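Local coordinates for protein putative aspartyl-tRNA synthetase (Leishmania major, PDB 6OD8) that probably charges tRNA(Asp) with L-aspartate at the expense of ATP, as a class II aminoacyl-tRNA synthetase, at residues Y230-L235 and S333-I338; I477-I482 and R532-Y537. All blocks are in the same frame, centred on the assembly; numbering follows the deposited sequence.

Contact 1: residues Y230-L235 and S333-I338. With EDO (1,2-ethanediol), chain H.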
ATOM      1  N   TYR A 230      -1.662  -9.536   3.664  1.00 16.97           N
ATOM      2  CA  TYR A 230      -2.603 -10.019   4.675  1.00 15.37           C
ATOM      3  C   TYR A 230      -3.017  -8.909   5.631  1.00 14.13           C
ATOM      4  O   TYR A 230      -4.168  -8.881   6.086  1.00 16.42           O
ATOM      5  CB  TYR A 230      -1.993 -11.206   5.431  1.00 13.59           C
ATOM      6  CG  TYR A 230      -1.661 -12.356   4.504  1.00 14.51           C
ATOM      7  CD1 TYR A 230      -2.534 -12.707   3.470  1.00 18.32           C
ATOM      8  CD2 TYR A 230      -0.480 -13.098   4.659  1.00 19.60           C
ATOM      9  CE1 TYR A 230      -2.241 -13.754   2.609  1.00 23.42           C
ATOM     10  CE2 TYR A 230      -0.194 -14.164   3.809  1.00 20.76           C
ATOM     11  CZ  TYR A 230      -1.077 -14.475   2.790  1.00 23.87           C
ATOM     12  OH  TYR A 230      -0.809 -15.513   1.935  1.00 22.28           O
ATOM     13  N   PHE A 231      -2.117  -7.975   5.929  1.00 13.12           N
ATOM     14  CA  PHE A 231      -2.514  -6.767   6.671  1.00 13.02           C
ATOM     15  C   PHE A 231      -3.696  -6.070   5.998  1.00 16.55           C
ATOM     16  O   PHE A 231      -4.734  -5.812   6.626  1.00 13.58           O
ATOM     17  CB  PHE A 231      -1.311  -5.813   6.775  1.00 10.06           C
ATOM     18  CG  PHE A 231      -1.627  -4.458   7.388  1.00 14.81           C
ATOM     19  CD1 PHE A 231      -1.621  -4.294   8.771  1.00 15.04           C
ATOM     20  CD2 PHE A 231      -1.887  -3.339   6.582  1.00 19.24           C
ATOM     21  CE1 PHE A 231      -1.895  -3.037   9.358  1.00 12.50           C
ATOM     22  CE2 PHE A 231      -2.170  -2.088   7.142  1.00 13.74           C
ATOM     23  CZ  PHE A 231      -2.170  -1.938   8.569  1.00 11.55           C
ATOM     24  N   ARG A 232      -3.557  -5.749   4.706  1.00 12.60           N
ATOM     25  CA  ARG A 232      -4.625  -5.029   4.012  0.52 12.90           C
ATOM     26  C   ARG A 232      -5.882  -5.883   3.872  1.00 15.11           C
ATOM     27  O   ARG A 232      -7.007  -5.386   4.031  1.00 13.39           O
ATOM     28  CB  ARG A 232      -4.154  -4.577   2.634  0.52 10.69           C
ATOM     29  CG  ARG A 232      -3.091  -3.493   2.625  0.52 11.07           C
ATOM     30  CD  ARG A 232      -2.905  -2.997   1.191  0.52 14.30           C
ATOM     31  NE  ARG A 232      -2.685  -4.124   0.285  0.52 14.57           N
ATOM     32  CZ  ARG A 232      -1.502  -4.690   0.059  0.52 18.90           C
ATOM     33  NH1 ARG A 232      -0.411  -4.213   0.651  0.52 15.88           N
ATOM     34  NH2 ARG A 232      -1.402  -5.716  -0.786  0.52 16.49           N
ATOM     35  N   GLN A 233      -5.729  -7.170   3.575  1.00 13.31           N
ATOM     36  CA  GLN A 233      -6.939  -7.960   3.332  1.00 15.38           C
ATOM     37  C   GLN A 233      -7.773  -8.112   4.591  1.00 16.22           C
ATOM     38  O   GLN A 233      -9.004  -8.058   4.529  1.00 16.25           O
ATOM     39  CB  GLN A 233      -6.604  -9.338   2.765  1.00 15.58           C
ATOM     40  CG  GLN A 233      -7.847 -10.020   2.213  1.00 20.01           C
ATOM     41  CD  GLN A 233      -8.605  -9.148   1.201  1.00 30.22           C
ATOM     42  OE1 GLN A 233      -8.039  -8.706   0.194  1.00 24.69           O
ATOM     43  NE2 GLN A 233      -9.890  -8.895   1.470  1.00 25.29           N
ATOM     44  N   PHE A 234      -7.133  -8.345   5.737  1.00 16.34           N
ATOM     45  CA  PHE A 234      -7.890  -8.395   6.987  1.00 15.40           C
ATOM     46  C   PHE A 234      -8.716  -7.132   7.173  1.00 16.36           C
ATOM     47  O   PHE A 234      -9.900  -7.190   7.525  1.00 17.17           O
ATOM     48  CB  PHE A 234      -6.959  -8.577   8.184  1.00 13.07           C
ATOM     49  CG  PHE A 234      -7.692  -8.550   9.515  1.00 15.19           C
ATOM     50  CD1 PHE A 234      -8.294  -9.708  10.008  1.00 18.96           C
ATOM     51  CD2 PHE A 234      -7.813  -7.372  10.245  1.00 16.11           C
ATOM     52  CE1 PHE A 234      -8.998  -9.698  11.230  1.00 22.88           C
ATOM     53  CE2 PHE A 234      -8.517  -7.349  11.460  1.00 18.61           C
ATOM     54  CZ  PHE A 234      -9.102  -8.508  11.956  1.00 20.61           C
ATOM     55  N   LEU A 235      -8.093  -5.972   6.967  1.00 13.85           N
ATOM     56  CA  LEU A 235      -8.752  -4.712   7.301  1.00 10.89           C
ATOM     57  C   LEU A 235      -9.813  -4.339   6.268  1.00 14.82           C
ATOM     58  O   LEU A 235     -10.879  -3.820   6.616  1.00 16.17           O
ATOM     59  CB  LEU A 235      -7.678  -3.617   7.425  1.00 11.59           C
ATOM     60  CG  LEU A 235      -6.688  -3.902   8.574  1.00 13.11           C
ATOM     61  CD1 LEU A 235      -5.425  -3.029   8.394  1.00 16.12           C
ATOM     62  CD2 LEU A 235      -7.331  -3.666   9.938  1.00 16.21           C
ATOM     63  N   SER A 333      -6.704  -9.731  16.434  1.00 15.81           N
ATOM     64  CA  SER A 333      -7.268 -10.511  15.340  1.00 18.23           C
ATOM     65  C   SER A 333      -6.459 -10.300  14.067  1.00 13.37           C
ATOM     66  O   SER A 333      -6.273 -11.237  13.278  1.00 18.27           O
ATOM     67  CB  SER A 333      -8.733 -10.124  15.108  1.00 18.31           C
ATOM     68  OG  SER A 333      -9.521 -10.397  16.256  1.00 23.98           O
ATOM     69  N   LEU A 334      -5.963  -9.072  13.868  1.00 12.20           N
ATOM     70  CA  LEU A 334      -5.143  -8.767  12.694  1.00 13.92           C
ATOM     71  C   LEU A 334      -3.845  -9.565  12.718  1.00 17.72           C
ATOM     72  O   LEU A 334      -3.444 -10.167  11.713  1.00 13.68           O
ATOM     73  CB  LEU A 334      -4.850  -7.258  12.649  1.00 14.20           C
ATOM     74  CG  LEU A 334      -3.727  -6.783  11.742  1.00 14.60           C
ATOM     75  CD1 LEU A 334      -4.136  -6.979  10.289  1.00 12.62           C
ATOM     76  CD2 LEU A 334      -3.390  -5.308  11.990  1.00 18.48           C
ATOM     77  N   PHE A 335      -3.163  -9.574  13.862  1.00 14.52           N
ATOM     78  CA  PHE A 335      -1.917 -10.333  13.926  1.00 17.11           C
ATOM     79  C   PHE A 335      -2.189 -11.827  13.799  1.00 17.76           C
ATOM     80  O   PHE A 335      -1.422 -12.535  13.148  1.00 15.56           O
ATOM     81  CB  PHE A 335      -1.149 -10.009  15.223  1.00 15.36           C
ATOM     82  CG  PHE A 335      -0.201  -8.826  15.100  1.00 13.15           C
ATOM     83  CD1 PHE A 335       1.060  -8.984  14.538  1.00 20.24           C
ATOM     84  CD2 PHE A 335      -0.572  -7.574  15.548  1.00 18.49           C
ATOM     85  CE1 PHE A 335       1.929  -7.903  14.412  1.00 25.04           C
ATOM     86  CE2 PHE A 335       0.294  -6.487  15.433  1.00 20.37           C
ATOM     87  CZ  PHE A 335       1.547  -6.657  14.878  1.00 21.05           C
ATOM     88  N   ASN A 336      -3.268 -12.325  14.425  1.00 13.64           N
ATOM     89  CA  ASN A 336      -3.612 -13.735  14.282  1.00 15.12           C
ATOM     90  C   ASN A 336      -3.785 -14.094  12.814  1.00 21.56           C
ATOM     91  O   ASN A 336      -3.239 -15.089  12.340  1.00 21.09           O
ATOM     92  CB  ASN A 336      -4.893 -14.049  15.060  1.00 14.11           C
ATOM     93  CG  ASN A 336      -5.222 -15.527  15.084  1.00 21.27           C
ATOM     94  OD1 ASN A 336      -4.388 -16.361  15.426  1.00 24.15           O
ATOM     95  ND2 ASN A 336      -6.445 -15.856  14.728  1.00 22.89           N
ATOM     96  N   TYR A 337      -4.548 -13.276  12.085  1.00 16.95           N
ATOM     97  CA  TYR A 337      -4.799 -13.514  10.667  1.00 17.59           C
ATOM     98  C   TYR A 337      -3.494 -13.588   9.885  1.00 18.24           C
ATOM     99  O   TYR A 337      -3.294 -14.489   9.060  1.00 18.92           O
ATOM    100  CB  TYR A 337      -5.685 -12.378  10.144  1.00 21.37           C
ATOM    101  CG  TYR A 337      -6.082 -12.416   8.678  1.00 20.59           C
ATOM    102  CD1 TYR A 337      -7.315 -12.932   8.290  1.00 26.21           C
ATOM    103  CD2 TYR A 337      -5.260 -11.866   7.696  1.00 17.02           C
ATOM    104  CE1 TYR A 337      -7.713 -12.934   6.942  1.00 25.50           C
ATOM    105  CE2 TYR A 337      -5.644 -11.872   6.345  1.00 18.32           C
ATOM    106  CZ  TYR A 337      -6.871 -12.410   5.977  1.00 29.09           C
ATOM    107  OH  TYR A 337      -7.265 -12.413   4.640  1.00 27.77           O
ATOM    108  N   ILE A 338      -2.601 -12.624  10.117  1.00 15.59           N
ATOM    109  CA  ILE A 338      -1.332 -12.568   9.392  1.00 18.93           C
ATOM    110  C   ILE A 338      -0.491 -13.805   9.694  1.00 19.25           C
ATOM    111  O   ILE A 338      -0.011 -14.489   8.783  1.00 17.85           O
ATOM    112  CB  ILE A 338      -0.586 -11.262   9.726  1.00 16.67           C
ATOM    113  CG1 ILE A 338      -1.354 -10.064   9.155  1.00 14.03           C
ATOM    114  CG2 ILE A 338       0.862 -11.276   9.206  1.00 16.32           C
ATOM    115  CD1 ILE A 338      -0.813  -8.696   9.574  1.00 12.60           C
TER
HETATM  116  C1  EDO H 606      -8.299 -11.606  19.519  1.00 39.48           C
HETATM  117  O1  EDO H 606      -9.006 -12.555  18.704  1.00 36.12           O
HETATM  118  C2  EDO H 606      -9.245 -10.581  20.129  1.00 36.76           C
HETATM  119  O2  EDO H 606     -10.218 -10.183  19.156  1.00 45.48           O

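Contact 2: residues I477-I482 and R532-Y537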
ATOM      1  N   ILE A 477       6.905  -9.125  20.174  1.00 20.57           N
ATOM      2  CA  ILE A 477       7.240 -10.347  19.455  1.00 18.87           C
ATOM      3  C   ILE A 477       8.669 -10.709  19.818  1.00 15.20           C
ATOM      4  O   ILE A 477       9.578  -9.884  19.661  1.00 18.16           O
ATOM      5  CB  ILE A 477       7.111 -10.179  17.925  1.00 20.58           C
ATOM      6  CG1 ILE A 477       5.690  -9.774  17.526  1.00 27.76           C
ATOM      7  CG2 ILE A 477       7.501 -11.477  17.232  1.00 21.26           C
ATOM      8  CD1 ILE A 477       5.517  -9.597  15.996  1.00 22.69           C
ATOM      9  N   ARG A 478       8.868 -11.941  20.291  1.00 17.40           N
ATOM     10  CA  ARG A 478      10.178 -12.406  20.748  1.00 18.32           C
ATOM     11  C   ARG A 478      10.857 -11.385  21.665  1.00 25.01           C
ATOM     12  O   ARG A 478      12.049 -11.101  21.536  1.00 21.60           O
ATOM     13  CB  ARG A 478      11.081 -12.755  19.556  1.00 22.38           C
ATOM     14  CG  ARG A 478      10.505 -13.765  18.565  1.00 17.05           C
ATOM     15  CD  ARG A 478      11.602 -14.291  17.664  1.00 17.01           C
ATOM     16  NE  ARG A 478      11.074 -15.000  16.504  1.00 17.47           N
ATOM     17  CZ  ARG A 478      10.861 -16.315  16.456  1.00 23.28           C
ATOM     18  NH1 ARG A 478      11.122 -17.068  17.511  1.00 20.06           N
ATOM     19  NH2 ARG A 478      10.392 -16.879  15.342  1.00 19.08           N
ATOM     20  N   GLY A 479      10.091 -10.821  22.603  1.00 22.04           N
ATOM     21  CA  GLY A 479      10.665  -9.947  23.611  1.00 25.84           C
ATOM     22  C   GLY A 479      10.974  -8.536  23.157  1.00 19.37           C
ATOM     23  O   GLY A 479      11.687  -7.809  23.867  1.00 22.95           O
ATOM     24  N   GLU A 480      10.475  -8.120  21.992  1.00 19.45           N
ATOM     25  CA  GLU A 480      10.754  -6.792  21.466  1.00 18.16           C
ATOM     26  C   GLU A 480       9.462  -6.142  21.007  1.00 19.33           C
ATOM     27  O   GLU A 480       8.616  -6.794  20.380  1.00 19.27           O
ATOM     28  CB  GLU A 480      11.766  -6.869  20.314  1.00 20.29           C
ATOM     29  CG  GLU A 480      13.062  -7.521  20.768  1.00 20.38           C
ATOM     30  CD  GLU A 480      14.188  -7.360  19.758  1.00 25.09           C
ATOM     31  OE1 GLU A 480      14.328  -6.259  19.172  1.00 30.73           O
ATOM     32  OE2 GLU A 480      14.931  -8.334  19.561  1.00 25.03           O
ATOM     33  N   GLU A 481       9.331  -4.849  21.328  1.00 17.11           N
ATOM     34  CA  GLU A 481       8.125  -4.092  21.029  1.00 17.89           C
ATOM     35  C   GLU A 481       7.906  -4.017  19.523  1.00 18.68           C
ATOM     36  O   GLU A 481       8.815  -3.678  18.766  1.00 20.22           O
ATOM     37  CB  GLU A 481       8.246  -2.682  21.628  1.00 24.91           C
ATOM     38  CG  GLU A 481       6.977  -1.839  21.567  1.00 32.58           C
ATOM     39  CD  GLU A 481       6.906  -0.927  20.339  1.00 49.92           C
ATOM     40  OE1 GLU A 481       7.935  -0.755  19.644  1.00 55.08           O
ATOM     41  OE2 GLU A 481       5.812  -0.383  20.070  1.00 50.28           O
ATOM     42  N   ILE A 482       6.692  -4.327  19.080  1.00 16.27           N
ATOM     43  CA  ILE A 482       6.366  -4.253  17.660  1.00 17.85           C
ATOM     44  C   ILE A 482       5.238  -3.261  17.366  1.00 17.73           C
ATOM     45  O   ILE A 482       5.159  -2.743  16.239  1.00 19.14           O
ATOM     46  CB  ILE A 482       6.025  -5.649  17.090  1.00 22.84           C
ATOM     47  CG1 ILE A 482       5.890  -5.616  15.557  1.00 21.58           C
ATOM     48  CG2 ILE A 482       4.728  -6.190  17.697  1.00 26.13           C
ATOM     49  CD1 ILE A 482       7.180  -5.194  14.817  1.00 25.61           C
ATOM     50  N   ARG A 532      10.398  -4.411  10.690  1.00 15.32           N
ATOM     51  CA  ARG A 532      10.616  -4.982  12.029  1.00 17.49           C
ATOM     52  C   ARG A 532       9.725  -6.196  12.277  1.00 20.81           C
ATOM     53  O   ARG A 532      10.152  -7.167  12.904  1.00 16.51           O
ATOM     54  CB  ARG A 532      10.378  -3.928  13.119  1.00 19.83           C
ATOM     55  CG  ARG A 532      11.543  -2.981  13.322  1.00 32.34           C
ATOM     56  CD  ARG A 532      12.676  -3.663  14.076  1.00 39.04           C
ATOM     57  NE  ARG A 532      12.471  -3.624  15.527  1.00 40.81           N
ATOM     58  CZ  ARG A 532      13.121  -4.392  16.399  1.00 40.42           C
ATOM     59  NH1 ARG A 532      14.011  -5.287  15.980  1.00 35.33           N
ATOM     60  NH2 ARG A 532      12.865  -4.274  17.694  1.00 45.73           N
ATOM     61  N   VAL A 533       8.487  -6.179  11.794  1.00 18.07           N
ATOM     62  CA  VAL A 533       7.670  -7.360  12.014  1.00 19.10           C
ATOM     63  C   VAL A 533       8.233  -8.555  11.243  1.00 17.33           C
ATOM     64  O   VAL A 533       8.284  -9.664  11.780  1.00 17.11           O
ATOM     65  CB  VAL A 533       6.180  -7.064  11.718  1.00 23.68           C
ATOM     66  CG1 VAL A 533       5.838  -7.166  10.251  1.00 20.75           C
ATOM     67  CG2 VAL A 533       5.295  -7.996  12.550  1.00 32.12           C
ATOM     68  N   VAL A 534       8.735  -8.348  10.016  1.00 15.78           N
ATOM     69  CA  VAL A 534       9.351  -9.457   9.276  1.00 15.71           C
ATOM     70  C   VAL A 534      10.594  -9.937  10.006  1.00 14.42           C
ATOM     71  O   VAL A 534      10.821 -11.142  10.161  1.00 16.53           O
ATOM     72  CB  VAL A 534       9.675  -9.050   7.816  1.00 15.38           C
ATOM     73  CG1 VAL A 534      10.507 -10.152   7.113  1.00 15.31           C
ATOM     74  CG2 VAL A 534       8.416  -8.774   7.043  1.00 12.70           C
ATOM     75  N   MET A 535      11.398  -8.992  10.502  1.00 15.97           N
ATOM     76  CA  MET A 535      12.625  -9.341  11.210  1.00 17.34           C
ATOM     77  C   MET A 535      12.324 -10.151  12.469  1.00 21.76           C
ATOM     78  O   MET A 535      12.926 -11.206  12.701  1.00 21.24           O
ATOM     79  CB  MET A 535      13.390  -8.061  11.554  1.00 15.77           C
ATOM     80  CG  MET A 535      14.543  -8.268  12.540  1.00 22.88           C
ATOM     81  SD  MET A 535      15.233  -6.684  13.031  1.00 20.53           S
ATOM     82  CE  MET A 535      16.663  -7.185  13.955  1.00 23.59           C
ATOM     83  N   LEU A 536      11.381  -9.682  13.294  1.00 16.77           N
ATOM     84  CA  LEU A 536      11.117 -10.396  14.549  1.00 18.97           C
ATOM     85  C   LEU A 536      10.405 -11.724  14.295  1.00 20.51           C
ATOM     86  O   LEU A 536      10.702 -12.727  14.954  1.00 23.41           O
ATOM     87  CB  LEU A 536      10.301  -9.511  15.501  1.00 15.67           C
ATOM     88  CG  LEU A 536      11.108  -8.312  16.032  1.00 15.97           C
ATOM     89  CD1 LEU A 536      10.195  -7.239  16.608  1.00 20.19           C
ATOM     90  CD2 LEU A 536      12.135  -8.784  17.069  1.00 19.16           C
ATOM     91  N   TYR A 537       9.473 -11.751  13.342  1.00 21.90           N
ATOM     92  CA  TYR A 537       8.810 -13.005  12.975  1.00 19.76           C
ATOM     93  C   TYR A 537       9.817 -14.085  12.584  1.00 21.76           C
ATOM     94  O   TYR A 537       9.695 -15.249  12.985  1.00 22.53           O
ATOM     95  CB  TYR A 537       7.847 -12.750  11.811  1.00 21.02           C
ATOM     96  CG  TYR A 537       7.144 -13.992  11.336  1.00 21.26           C
ATOM     97  CD1 TYR A 537       6.032 -14.493  12.023  1.00 17.31           C
ATOM     98  CD2 TYR A 537       7.567 -14.662  10.182  1.00 15.25           C
ATOM     99  CE1 TYR A 537       5.364 -15.639  11.578  1.00 17.89           C
ATOM    100  CE2 TYR A 537       6.917 -15.802   9.741  1.00 18.26           C
ATOM    101  CZ  TYR A 537       5.820 -16.289  10.433  1.00 18.31           C
ATOM    102  OH  TYR A 537       5.193 -17.431   9.980  1.00 18.90           O
TER
HETATM  103  O   HOH W   1      16.022  -7.964  16.858  1.00 45.55           O
HETATM  104  O   HOH W   2      11.433  -2.763  19.076  1.00 32.12           O
HETATM  105  O   HOH W   3      10.410  -2.858  16.502  1.00 41.63           O

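Contact 1: residues Y230-L235 and S333-I338
Phe234 and Tyr337 both carry CG anti to the backbone N (chi1 177° and -180°), which sends each ring across the gap to meet the other. The rings form an offset edge-to-face pair, the edge of Phe234 toward the face of Tyr337, with ring centroids 5.5 Å apart and planes at 60°. Phe234 CB also lies over the Tyr337 face, 4.0 Å from the ring centroid. Leu334 CA sits almost centrally above a face of the Phe234 ring, 3.8 Å from its centroid, so phenylalanine suits this spot, offering a face to Leu334 and an edge to Tyr337. The two methyls of Leu334 divide the work: CD1 packs 3.7 Å from Phe234 CD2, while CD2 lies 3.8 Å from Phe231 CE1. Ile338 reaches across with CD1, the end of its longer branch, 4.0 Å from Phe231 CB. Tyr337 suits its place because its ring packs while its hydroxyl reaches the more open margin, where OH is 3.5 Å from Gln233 CG. The Tyr230 ring turns away, and its hydroxyl bonds to His345. At the other margin Ser333 OG, also bonded to Asp329 O, accepts a hydrogen bond from an ethanediol that probably comes from the crystallisation liquor. Helix 215-237, packed here on helix 325-342, also meets the second subunit through Arg232 and Gln233, consistent with the motif 1 helix of class II synthetases at their dimer interface.

Contact 2: residues I477-I482 and R532-Y537
Ile477 and Glu480 close a type I' turn through paired backbone hydrogen bonds, and the strand leaving it runs roughly antiparallel to helix 532-537, at 141° with the segment axes 9.4 Å apart. Gly479 takes its positive phi without a side chain in the way; Arg478, also at positive phi, occupies the less common left-handed helical region that a type I' turn requires. Its side chain extends from CG to NE along the helix end, where Arg478 NE donates almost end-on to Leu536 O (2.8 Å). Arg478 NH2 gives a nearly straight bond, 176°, to Tyr537 O (2.9 Å) but comes from above its carbonyl plane, and also bonds Glu359 O. Both helix acceptors lie in the guanidinium plane, so arginine can serve successive carbonyls, and its charge would probably interact favourably with the helix dipole at this C-terminal end. A salt bridge joins Arg532 NH2 to Glu480 OE1 (2.9 Å), approached from the anti side but tilted out of the carboxylate plane; Lys431 pairs with OE2. Leu536 CD1 lies over a face of the Arg532 guanidinium, while Leu536 CD2 touches Glu480 CD at 3.7 Å. Deeper in, branched aliphatic side chains pack between hairpin and helix, Ile482 CD1 on Val533 CB and Ile477 CD1 on Val533 CG2, each at 3.8 Å. Helix 530-538 follows strand 523-529, the strand-helix pair of class II motif 3, and is flanked by helices 215-237 and 325-342.

How the contacts relate
Helices 215-237, 325-342 and 530-538 pack against the same large mixed, mainly antiparallel sheet. Contact 1 lies within this helical layer, while contact 2, its centre about 16 Å away, joins the layer to the sheet. They touch through Phe335 of segment 333-338, which takes no part in the packing on 230-235; its CE1 lies 3.8 Å from Val533 CG2 of contact 2. Each is partly buried, with an apolar heart and a more polar margin. Contact 1 joins helix to helix by aromatic and aliphatic packing, and its segment 230-235 itself borders the second subunit. Contact 2 joins a hairpin to a helix, adds a salt bridge and arginine-to-carbonyl bonds to its aliphatic packing, and is not touched by the other subunit.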